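Local coordinates for 3-oxoacyl-(Acyl-carrier protein) synthase (Burkholderia xenovorans, PDB 4EFI) that probably catalyses the condensing step of fatty-acid synthesis, joining an acyl group to malonyl-ACP to give 3-oxoacyl-ACP, at residues T312-R317 against E321-G326; G130-L135 against A304-L309; N204-S209 against E221-K226; D156-M161 against E229-D234. All coordinates share one frame; numbering follows the deposited sequence. Where two conformers were deposited one is given.

Contact 1: residues T312-R317 against E321-G326; sequences TELKDR and ETLQLG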
# COMPACT_ATOMS: atom_id res chain seq x y z
N THR A 312 6.28 -4.48 -10.05
CA THR A 312 6.59 -5.86 -10.40
C THR A 312 5.74 -6.38 -11.56
O THR A 312 6.20 -7.28 -12.28
CB THR A 312 6.47 -6.84 -9.21
OG1 THR A 312 5.11 -7.02 -8.83
CG2 THR A 312 7.27 -6.39 -8.02
N GLU A 313 4.53 -5.85 -11.76
CA GLU A 313 3.63 -6.42 -12.77
C GLU A 313 3.44 -5.55 -14.00
O GLU A 313 3.14 -6.09 -15.08
CB GLU A 313 2.25 -6.74 -12.16
CG GLU A 313 2.27 -7.65 -10.94
CD GLU A 313 3.12 -8.88 -11.11
OE1 GLU A 313 2.76 -9.73 -11.96
OE2 GLU A 313 4.14 -9.04 -10.39
N LEU A 314 3.61 -4.24 -13.88
CA LEU A 314 3.26 -3.33 -14.97
C LEU A 314 4.44 -2.58 -15.57
O LEU A 314 4.24 -1.78 -16.49
CB LEU A 314 2.18 -2.33 -14.54
CG LEU A 314 0.82 -2.91 -14.12
CD1 LEU A 314 -0.17 -1.81 -13.78
CD2 LEU A 314 0.25 -3.80 -15.21
N LYS A 315 5.67 -2.89 -15.15
CA LYS A 315 6.84 -2.19 -15.69
C LYS A 315 6.92 -2.23 -17.21
O LYS A 315 7.09 -1.19 -17.86
CB LYS A 315 8.12 -2.81 -15.09
CG LYS A 315 9.43 -2.30 -15.68
CD LYS A 315 10.64 -2.92 -14.95
CE LYS A 315 11.97 -2.58 -15.59
NZ LYS A 315 12.22 -1.12 -15.61
N ASP A 316 6.80 -3.41 -17.79
CA ASP A 316 7.01 -3.53 -19.22
C ASP A 316 5.86 -2.85 -20.00
O ASP A 316 6.10 -2.19 -21.01
CB ASP A 316 7.15 -4.99 -19.66
CG ASP A 316 8.40 -5.67 -19.12
OD1 ASP A 316 9.33 -4.97 -18.66
OD2 ASP A 316 8.47 -6.92 -19.18
N ARG A 317 4.63 -3.02 -19.54
CA ARG A 317 3.48 -2.40 -20.21
C ARG A 317 3.56 -0.86 -20.10
O ARG A 317 3.24 -0.16 -21.06
CB ARG A 317 2.15 -2.91 -19.64
CG ARG A 317 1.78 -4.36 -20.03
CD ARG A 317 1.21 -4.51 -21.42
NE ARG A 317 0.01 -3.68 -21.57
CZ ARG A 317 -1.21 -4.04 -21.19
NH1 ARG A 317 -1.43 -5.23 -20.64
NH2 ARG A 317 -2.20 -3.18 -21.35
N GLU A 321 3.09 2.31 -23.16
CA GLU A 321 1.80 2.95 -23.34
C GLU A 321 1.29 3.61 -22.08
O GLU A 321 1.70 3.30 -20.97
CB GLU A 321 0.77 1.93 -23.84
CG GLU A 321 1.20 1.18 -25.09
CD GLU A 321 1.05 1.99 -26.37
OE1 GLU A 321 0.44 3.08 -26.32
OE2 GLU A 321 1.55 1.54 -27.42
N THR A 322 0.39 4.55 -22.30
CA THR A 322 -0.47 5.07 -21.25
C THR A 322 -1.45 3.95 -20.87
O THR A 322 -2.11 3.36 -21.74
CB THR A 322 -1.25 6.29 -21.76
OG1 THR A 322 -0.34 7.30 -22.21
CG2 THR A 322 -2.14 6.84 -20.69
N LEU A 323 -1.51 3.65 -19.58
CA LEU A 323 -2.42 2.65 -19.04
C LEU A 323 -3.54 3.33 -18.30
O LEU A 323 -3.32 4.29 -17.57
CB LEU A 323 -1.70 1.70 -18.08
CG LEU A 323 -0.52 0.91 -18.66
CD1 LEU A 323 -0.03 -0.08 -17.63
CD2 LEU A 323 -0.89 0.20 -19.97
N GLN A 324 -4.75 2.84 -18.50
CA GLN A 324 -5.91 3.24 -17.72
C GLN A 324 -5.98 2.32 -16.52
O GLN A 324 -6.18 1.11 -16.66
CB GLN A 324 -7.19 3.12 -18.55
CG GLN A 324 -8.47 3.49 -17.78
CD GLN A 324 -8.51 4.95 -17.40
OE1 GLN A 324 -7.83 5.77 -18.01
NE2 GLN A 324 -9.29 5.29 -16.38
N LEU A 325 -5.79 2.87 -15.34
CA LEU A 325 -5.74 2.07 -14.14
C LEU A 325 -6.78 2.44 -13.10
O LEU A 325 -7.10 3.62 -12.90
CB LEU A 325 -4.37 2.25 -13.48
CG LEU A 325 -3.16 1.88 -14.36
CD1 LEU A 325 -1.87 2.19 -13.65
CD2 LEU A 325 -3.22 0.42 -14.72
N GLY A 326 -7.27 1.41 -12.41
CA GLY A 326 -8.06 1.58 -11.20
C GLY A 326 -7.29 0.98 -10.04
O GLY A 326 -6.64 -0.06 -10.21
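Three leucines make the apolar part of this contact. L314, at the break between helices 305-313 and 315-320, meets L325 tip to tip, with its CD1 3.9 Å from L325 CD2. The same methyl lies 4.2 Å from L323 CD1, so one branch of L314 touches two residues of strand 323-331 whose side chains leave the same side of it.

R317 adds a mixed contact: its chain crosses that of L323 at about a right angle. CB of R317 lies 4.1 Å from L323 CD1. Bends at chi2 (-79°) and chi3 (-58°) bow the chain outward and bring the guanidinium back, with NH2 of R317 3.9 Å from L323 CD2 in an oblique approach. NH2 also makes a salt bridge to D265, whose other carboxylate oxygen accepts the backbone N-H of Q324.

The polar link between the segments is made by backbone. E321 N donates to R317 O over 3.2 Å, with an N-H...O angle of 148°, a helical i to i+4 bond where the chain leaves helix 315-320 for the strand.

The leucine contacts thus join the break between the two helices to strand 323-331, while at the solvent-facing end D265 joins the arginine to the strand backbone; the negative charge of D265 would probably be partly balanced by the guanidinium.

Contact 2: residues G130-L135 against A304-L309; sequences GYPQAL and ASIPLL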
# COMPACT_ATOMS: atom_id res chain seq x y z
N GLY A 130 -3.97 3.22 2.11
CA GLY A 130 -3.15 4.43 2.08
C GLY A 130 -2.66 4.90 0.73
O GLY A 130 -2.45 6.09 0.57
N TYR A 131 -2.46 4.00 -0.24
CA TYR A 131 -1.82 4.46 -1.47
C TYR A 131 -2.72 5.41 -2.27
O TYR A 131 -2.26 6.48 -2.68
CB TYR A 131 -1.29 3.31 -2.32
CG TYR A 131 -0.41 3.78 -3.46
CD1 TYR A 131 0.85 4.33 -3.21
CD2 TYR A 131 -0.80 3.64 -4.78
CE1 TYR A 131 1.65 4.75 -4.23
CE2 TYR A 131 -0.01 4.03 -5.81
CZ TYR A 131 1.23 4.59 -5.53
OH TYR A 131 2.02 4.97 -6.60
N PRO A 132 -3.99 5.05 -2.49
CA PRO A 132 -4.82 6.01 -3.24
C PRO A 132 -4.98 7.34 -2.53
O PRO A 132 -5.07 8.38 -3.14
CB PRO A 132 -6.16 5.28 -3.42
CG PRO A 132 -5.78 3.84 -3.32
CD PRO A 132 -4.71 3.79 -2.27
N GLN A 133 -5.00 7.32 -1.19
CA GLN A 133 -5.07 8.56 -0.41
C GLN A 133 -3.82 9.41 -0.56
O GLN A 133 -3.91 10.64 -0.66
CB GLN A 133 -5.32 8.26 1.07
CG GLN A 133 -6.60 7.47 1.32
CD GLN A 133 -7.03 7.47 2.76
OE1 GLN A 133 -7.29 6.40 3.34
NE2 GLN A 133 -7.15 8.64 3.33
N ALA A 134 -2.66 8.77 -0.57
CA ALA A 134 -1.40 9.47 -0.80
C ALA A 134 -1.36 10.11 -2.19
O ALA A 134 -0.91 11.25 -2.35
CB ALA A 134 -0.23 8.52 -0.65
N LEU A 135 -1.82 9.37 -3.19
CA LEU A 135 -1.90 9.92 -4.55
C LEU A 135 -2.79 11.15 -4.58
O LEU A 135 -2.43 12.18 -5.12
CB LEU A 135 -2.45 8.87 -5.53
CG LEU A 135 -1.53 7.72 -5.92
CD1 LEU A 135 -2.26 6.75 -6.84
CD2 LEU A 135 -0.29 8.19 -6.60
N ALA A 304 2.35 -0.73 1.07
CA ALA A 304 3.19 -0.82 -0.13
C ALA A 304 2.60 -1.68 -1.24
O ALA A 304 3.16 -1.72 -2.34
CB ALA A 304 4.55 -1.36 0.23
N SER A 305 1.50 -2.37 -0.97
CA SER A 305 1.10 -3.45 -1.86
C SER A 305 0.74 -2.96 -3.27
O SER A 305 1.11 -3.60 -4.25
CB SER A 305 -0.04 -4.25 -1.24
OG SER A 305 -1.22 -3.47 -1.21
N ILE A 306 0.03 -1.84 -3.40
CA ILE A 306 -0.33 -1.36 -4.73
C ILE A 306 0.88 -0.84 -5.53
O ILE A 306 1.08 -1.24 -6.67
CB ILE A 306 -1.49 -0.34 -4.66
CG1 ILE A 306 -2.77 -1.05 -4.21
CG2 ILE A 306 -1.67 0.33 -6.02
CD1 ILE A 306 -3.94 -0.12 -3.90
N PRO A 307 1.70 0.05 -4.96
CA PRO A 307 2.87 0.48 -5.75
C PRO A 307 3.82 -0.69 -6.07
O PRO A 307 4.42 -0.72 -7.15
CB PRO A 307 3.53 1.56 -4.89
CG PRO A 307 2.97 1.38 -3.51
CD PRO A 307 1.57 0.84 -3.73
N LEU A 308 3.94 -1.66 -5.18
CA LEU A 308 4.78 -2.84 -5.45
C LEU A 308 4.18 -3.63 -6.61
O LEU A 308 4.90 -4.09 -7.52
CB LEU A 308 4.94 -3.70 -4.19
CG LEU A 308 5.84 -4.94 -4.35
CD1 LEU A 308 7.27 -4.57 -4.68
CD2 LEU A 308 5.75 -5.77 -3.08
N LEU A 309 2.86 -3.73 -6.64
CA LEU A 309 2.17 -4.40 -7.73
C LEU A 309 2.45 -3.67 -9.06
O LEU A 309 2.70 -4.31 -10.09
CB LEU A 309 0.67 -4.43 -7.42
CG LEU A 309 -0.22 -5.39 -8.18
CD1 LEU A 309 0.15 -6.81 -7.89
CD2 LEU A 309 -1.64 -5.10 -7.75
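Y131 lays one face of its ring against the pyrrolidine of P307 and touches I306 beside it. CG of Y131 is anti to the backbone N (chi1 -169°), which directs the ring from helix 130-143 to helix 305-313. Starting at CB, the first neighbour is P307 CD at 4.0 Å. The same CD lies 3.6 Å from Y131 CG and makes a CH-pi contact, 3.6 Å from the ring centroid and 15° off the ring normal. On one side of the ring, CD1 of Y131 is 3.6 Å from P307 CG; on the other, CD2 meets the I306 methyl CG2, also at 3.6 Å. Further out, CE1 and CZ pass P307 CB, which is 3.8 Å from CE1. The hydroxyl at the tip leaves the helix pair for strand 176-184, where it hydrogen-bonds T180 OG1. L135, one turn further along the helix, lies over the opposite face of the ring. A looser touch, P132 CD to I306 CD1 at 4.3 Å, extends the contact along the first helix.

The short helix segments run nearly perpendicular, at 81°. P132 also rests on strand 335-343 of one sheet and P307 on strands 17-26 and 176-184 of the other, consistent with the central helical layer of a thiolase fold. Between the helices the chemistry is wholly apolar: ring carbons, methyls and proline methylenes fill a buried interface, and the single tyrosine oxygen is satisfied by threonine outside it.

Contact 3: residues N204-S209 against E221-K226; sequences NLIVPS and ERMAGK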
# COMPACT_ATOMS: atom_id res chain seq x y z
N ASN A 204 -11.14 -4.56 15.03
CA ASN A 204 -11.01 -5.75 14.19
C ASN A 204 -9.65 -5.87 13.49
O ASN A 204 -9.34 -6.91 12.91
CB ASN A 204 -12.15 -5.82 13.18
CG ASN A 204 -13.47 -5.96 13.85
OD1 ASN A 204 -13.57 -6.58 14.91
ND2 ASN A 204 -14.52 -5.39 13.26
N LEU A 205 -8.85 -4.82 13.56
CA LEU A 205 -7.52 -4.82 12.95
C LEU A 205 -6.73 -3.78 13.71
O LEU A 205 -6.88 -2.56 13.50
CB LEU A 205 -7.60 -4.49 11.45
CG LEU A 205 -6.70 -5.33 10.54
CD1 LEU A 205 -6.98 -5.03 9.05
CD2 LEU A 205 -5.24 -5.10 10.90
N ILE A 206 -5.91 -4.26 14.65
CA ILE A 206 -5.38 -3.40 15.69
C ILE A 206 -4.12 -4.02 16.31
O ILE A 206 -4.00 -5.23 16.39
CB ILE A 206 -6.48 -3.14 16.79
CG1 ILE A 206 -5.97 -2.17 17.86
CG2 ILE A 206 -6.95 -4.43 17.42
CD1 ILE A 206 -7.11 -1.52 18.64
N VAL A 207 -3.20 -3.15 16.73
CA VAL A 207 -2.12 -3.55 17.64
C VAL A 207 -2.53 -3.03 19.04
O VAL A 207 -2.52 -1.82 19.29
CB VAL A 207 -0.76 -2.96 17.20
CG1 VAL A 207 0.31 -3.29 18.21
CG2 VAL A 207 -0.38 -3.51 15.84
N PRO A 208 -2.94 -3.91 19.95
CA PRO A 208 -3.52 -3.43 21.20
C PRO A 208 -2.60 -2.54 22.04
O PRO A 208 -3.07 -1.53 22.59
CB PRO A 208 -3.88 -4.72 21.93
CG PRO A 208 -4.24 -5.65 20.81
CD PRO A 208 -3.18 -5.36 19.78
N SER A 209 -1.34 -2.94 22.18
CA SER A 209 -0.38 -2.27 23.07
C SER A 209 0.81 -1.79 22.26
O SER A 209 1.25 -2.46 21.31
CB SER A 209 0.10 -3.22 24.15
OG SER A 209 -0.91 -3.44 25.13
N GLU A 221 -12.52 -11.53 24.56
CA GLU A 221 -12.36 -12.98 24.46
C GLU A 221 -11.59 -13.42 23.22
O GLU A 221 -10.91 -14.44 23.25
CB GLU A 221 -13.74 -13.66 24.49
N ARG A 222 -11.66 -12.65 22.14
CA ARG A 222 -11.03 -13.04 20.90
C ARG A 222 -9.52 -13.01 21.03
O ARG A 222 -8.82 -13.60 20.20
CB ARG A 222 -11.43 -12.11 19.75
CG ARG A 222 -12.92 -11.93 19.55
CD ARG A 222 -13.16 -10.84 18.51
NE ARG A 222 -12.63 -9.57 18.97
CZ ARG A 222 -12.41 -8.51 18.19
NH1 ARG A 222 -12.67 -8.57 16.89
NH2 ARG A 222 -11.92 -7.39 18.70
N MET A 223 -9.02 -12.31 22.05
CA MET A 223 -7.58 -12.11 22.20
C MET A 223 -6.91 -13.04 23.23
O MET A 223 -5.74 -12.86 23.55
CB MET A 223 -7.29 -10.63 22.52
CG MET A 223 -7.80 -9.69 21.46
SD MET A 223 -7.28 -8.00 21.76
CE MET A 223 -7.99 -7.22 20.32
N ALA A 224 -7.65 -14.04 23.73
CA ALA A 224 -7.09 -15.04 24.65
C ALA A 224 -5.84 -15.69 24.04
O ALA A 224 -5.88 -16.19 22.91
CB ALA A 224 -8.13 -16.10 24.95
N GLY A 225 -4.74 -15.66 24.78
CA GLY A 225 -3.51 -16.28 24.32
C GLY A 225 -2.74 -15.51 23.26
O GLY A 225 -1.72 -15.99 22.76
N LYS A 226 -3.21 -14.32 22.92
CA LYS A 226 -2.51 -13.50 21.93
C LYS A 226 -1.61 -12.49 22.62
O LYS A 226 -1.84 -12.11 23.76
CB LYS A 226 -3.51 -12.81 21.01
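The amide of N204 and the guanidinium of R222 meet with their planes 78° apart, nearly perpendicular. OD1 sits at the guanidinium edge, 2.9 Å from R222 NH1, in a hydrogen bond that lies in the carbonyl plane of the amide but is tilted 23° from the plane of the guanidinium. The N-H...O angle of 138° makes the bond distinctly bent. NH1 shares itself with D234 in a salt bridge, and NH2 pairs with D220 and the carbonyl of R203, so the arginine head is held on several sides; N204 ND2 goes to Y334 OH.

Further along, M223 reaches across with an extended chain. Its SD lies 4.0 Å from P208 CG, and its methyl CE comes within 4.2 Å of I206 CG2, the M223 and I206 side chains crossing at about a right angle.

From M223 to K226 the chain makes a type II beta turn that carries the loop onward. Segment 221-226 thus folds over strand 205-206, which pairs antiparallel with strand 232-233; R222 and M223 both touch F232 of that partner strand, and N204 packs on E237 of helix 235-257.

Contact 4: residues D156-M161 against E229-D234; sequences DTISKM and ECLFMD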
# COMPACT_ATOMS: atom_id res chain seq x y z
N ASP A 156 6.16 -0.25 4.61
CA ASP A 156 5.90 -0.84 5.91
C ASP A 156 6.82 -2.03 6.12
O ASP A 156 7.25 -2.67 5.14
CB ASP A 156 4.45 -1.34 6.01
CG ASP A 156 3.58 -0.52 6.95
OD1 ASP A 156 4.07 0.15 7.88
OD2 ASP A 156 2.35 -0.56 6.73
N THR A 157 7.09 -2.34 7.38
CA THR A 157 7.72 -3.61 7.74
C THR A 157 6.79 -4.29 8.76
O THR A 157 7.11 -4.41 9.94
CB THR A 157 9.14 -3.46 8.31
OG1 THR A 157 9.10 -2.66 9.50
CG2 THR A 157 10.07 -2.79 7.31
N ILE A 158 5.63 -4.75 8.31
CA ILE A 158 4.67 -5.36 9.21
C ILE A 158 5.23 -6.63 9.83
O ILE A 158 4.77 -7.06 10.90
CB ILE A 158 3.32 -5.69 8.52
CG1 ILE A 158 2.65 -4.40 8.07
CG2 ILE A 158 2.40 -6.53 9.42
CD1 ILE A 158 2.39 -3.39 9.16
N SER A 159 6.24 -7.24 9.22
CA SER A 159 6.84 -8.43 9.82
C SER A 159 7.29 -8.17 11.27
O SER A 159 7.29 -9.10 12.09
CB SER A 159 8.02 -8.95 8.99
OG SER A 159 9.08 -8.05 9.10
N LYS A 160 7.62 -6.92 11.59
CA LYS A 160 8.14 -6.58 12.90
C LYS A 160 7.05 -6.53 13.99
O LYS A 160 7.35 -6.36 15.17
CB LYS A 160 8.84 -5.22 12.83
CG LYS A 160 10.11 -5.17 11.98
CD LYS A 160 10.75 -3.78 12.10
CE LYS A 160 11.71 -3.46 10.97
NZ LYS A 160 13.02 -4.14 11.17
N MET A 161 5.79 -6.61 13.55
CA MET A 161 4.64 -6.59 14.47
C MET A 161 3.86 -7.90 14.52
O MET A 161 2.76 -7.94 15.07
CB MET A 161 3.70 -5.45 14.11
CG MET A 161 4.29 -4.09 14.45
SD MET A 161 3.10 -2.75 14.40
CE MET A 161 2.45 -3.13 12.81
N GLU A 229 1.24 -6.80 22.12
CA GLU A 229 2.14 -5.94 21.37
C GLU A 229 2.19 -6.29 19.90
O GLU A 229 2.88 -5.64 19.14
CB GLU A 229 3.55 -5.97 21.96
CG GLU A 229 3.68 -5.25 23.31
CD GLU A 229 3.05 -6.01 24.46
OE1 GLU A 229 3.09 -7.26 24.47
OE2 GLU A 229 2.53 -5.35 25.39
N CYS A 230 1.43 -7.30 19.49
CA CYS A 230 1.43 -7.73 18.09
C CYS A 230 0.11 -7.46 17.39
O CYS A 230 -0.93 -7.19 18.01
CB CYS A 230 1.76 -9.22 18.02
SG CYS A 230 3.38 -9.66 18.75
N LEU A 231 0.14 -7.56 16.08
CA LEU A 231 -1.03 -7.33 15.26
C LEU A 231 -2.10 -8.37 15.51
O LEU A 231 -1.83 -9.57 15.47
CB LEU A 231 -0.61 -7.36 13.78
CG LEU A 231 -1.70 -7.13 12.76
CD1 LEU A 231 -2.24 -5.73 12.86
CD2 LEU A 231 -1.16 -7.41 11.34
N PHE A 232 -3.31 -7.87 15.73
CA PHE A 232 -4.52 -8.68 15.83
C PHE A 232 -5.42 -8.41 14.63
O PHE A 232 -5.65 -7.28 14.25
CB PHE A 232 -5.29 -8.34 17.12
CG PHE A 232 -6.64 -8.99 17.19
CD1 PHE A 232 -6.77 -10.29 17.67
CD2 PHE A 232 -7.78 -8.33 16.75
CE1 PHE A 232 -7.98 -10.90 17.72
CE2 PHE A 232 -9.00 -8.94 16.80
CZ PHE A 232 -9.11 -10.23 17.29
N MET A 233 -5.91 -9.49 14.03
CA MET A 233 -6.88 -9.39 12.95
C MET A 233 -8.04 -10.33 13.19
O MET A 233 -7.84 -11.53 13.41
CB MET A 233 -6.24 -9.78 11.62
CG MET A 233 -4.99 -9.05 11.31
SD MET A 233 -4.29 -9.56 9.71
CE MET A 233 -5.56 -8.97 8.58
N ASP A 234 -9.26 -9.80 13.12
CA ASP A 234 -10.46 -10.63 13.14
C ASP A 234 -10.81 -10.93 11.69
O ASP A 234 -11.46 -10.13 11.01
CB ASP A 234 -11.62 -9.90 13.84
CG ASP A 234 -12.84 -10.78 14.04
OD1 ASP A 234 -13.12 -11.61 13.15
OD2 ASP A 234 -13.51 -10.65 15.09
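The carbonyl oxygen of M161 receives the N-H of L231 over 2.8 Å. The bond is almost straight, with an N-H...O angle of 167°. C230 CA lies beside the same oxygen, 3.3 Å from M161 O, and C230 CB is 3.4 Å from that atom, as the next N-H along is the one bonded. M161 is the residue most covered in this contact, although its side chain makes no close approach to the second segment.

The carbonyl is presented by a short 3-10 turn. K160 N donates to T157 O, and M161 N to I158 O at 2.9 Å, winding the chain tightly just after strand 149-156. At the end of that strand D156 is fixed by S95, T97, the backbone N of Q96 and S302. The turn follows a strand of the six-stranded sheet, in what is consistent with a thiolase-type core, and meets the small antiparallel pair 205-206/232-233 just before its second strand begins.

Side chains add a lighter apolar touch. I158 CG2, anti to its own backbone N, meets L231 CD2 at 4.1 Å, the two side chains crossing at a slant. L231 holds CG anti to N as well (chi1 -180°), which carries its branches to the isoleucine, and it also packs on F173 and L205. Directly after strand 232-233, D234 stands at the N-cap of helix 235-257, where its OD1 accepts the backbone N-H of E237.

From the N terminus, helix 130-143 opens contact 2, and the loop after strand 149-156 opens contact 4. Contact 3 closes the short loop between N204-S209 and E221-K226; contact 4 then closes around it, and both are nested inside contact 2, which closes only at helix 305-313. None cross. Contacts 3 and 4 adjoin, since I206 O and F232 N pair their two strands. Contact 1 follows in series, sharing helix 305-313 with contact 2. Contact 2 joins core helices; the peripheral strand pair is tied to loop 221-226 by contact 3 and to the loop after strand 149-156 by contact 4; contact 1, across the chain's centre from contacts 3 and 4, joins helix and sheet.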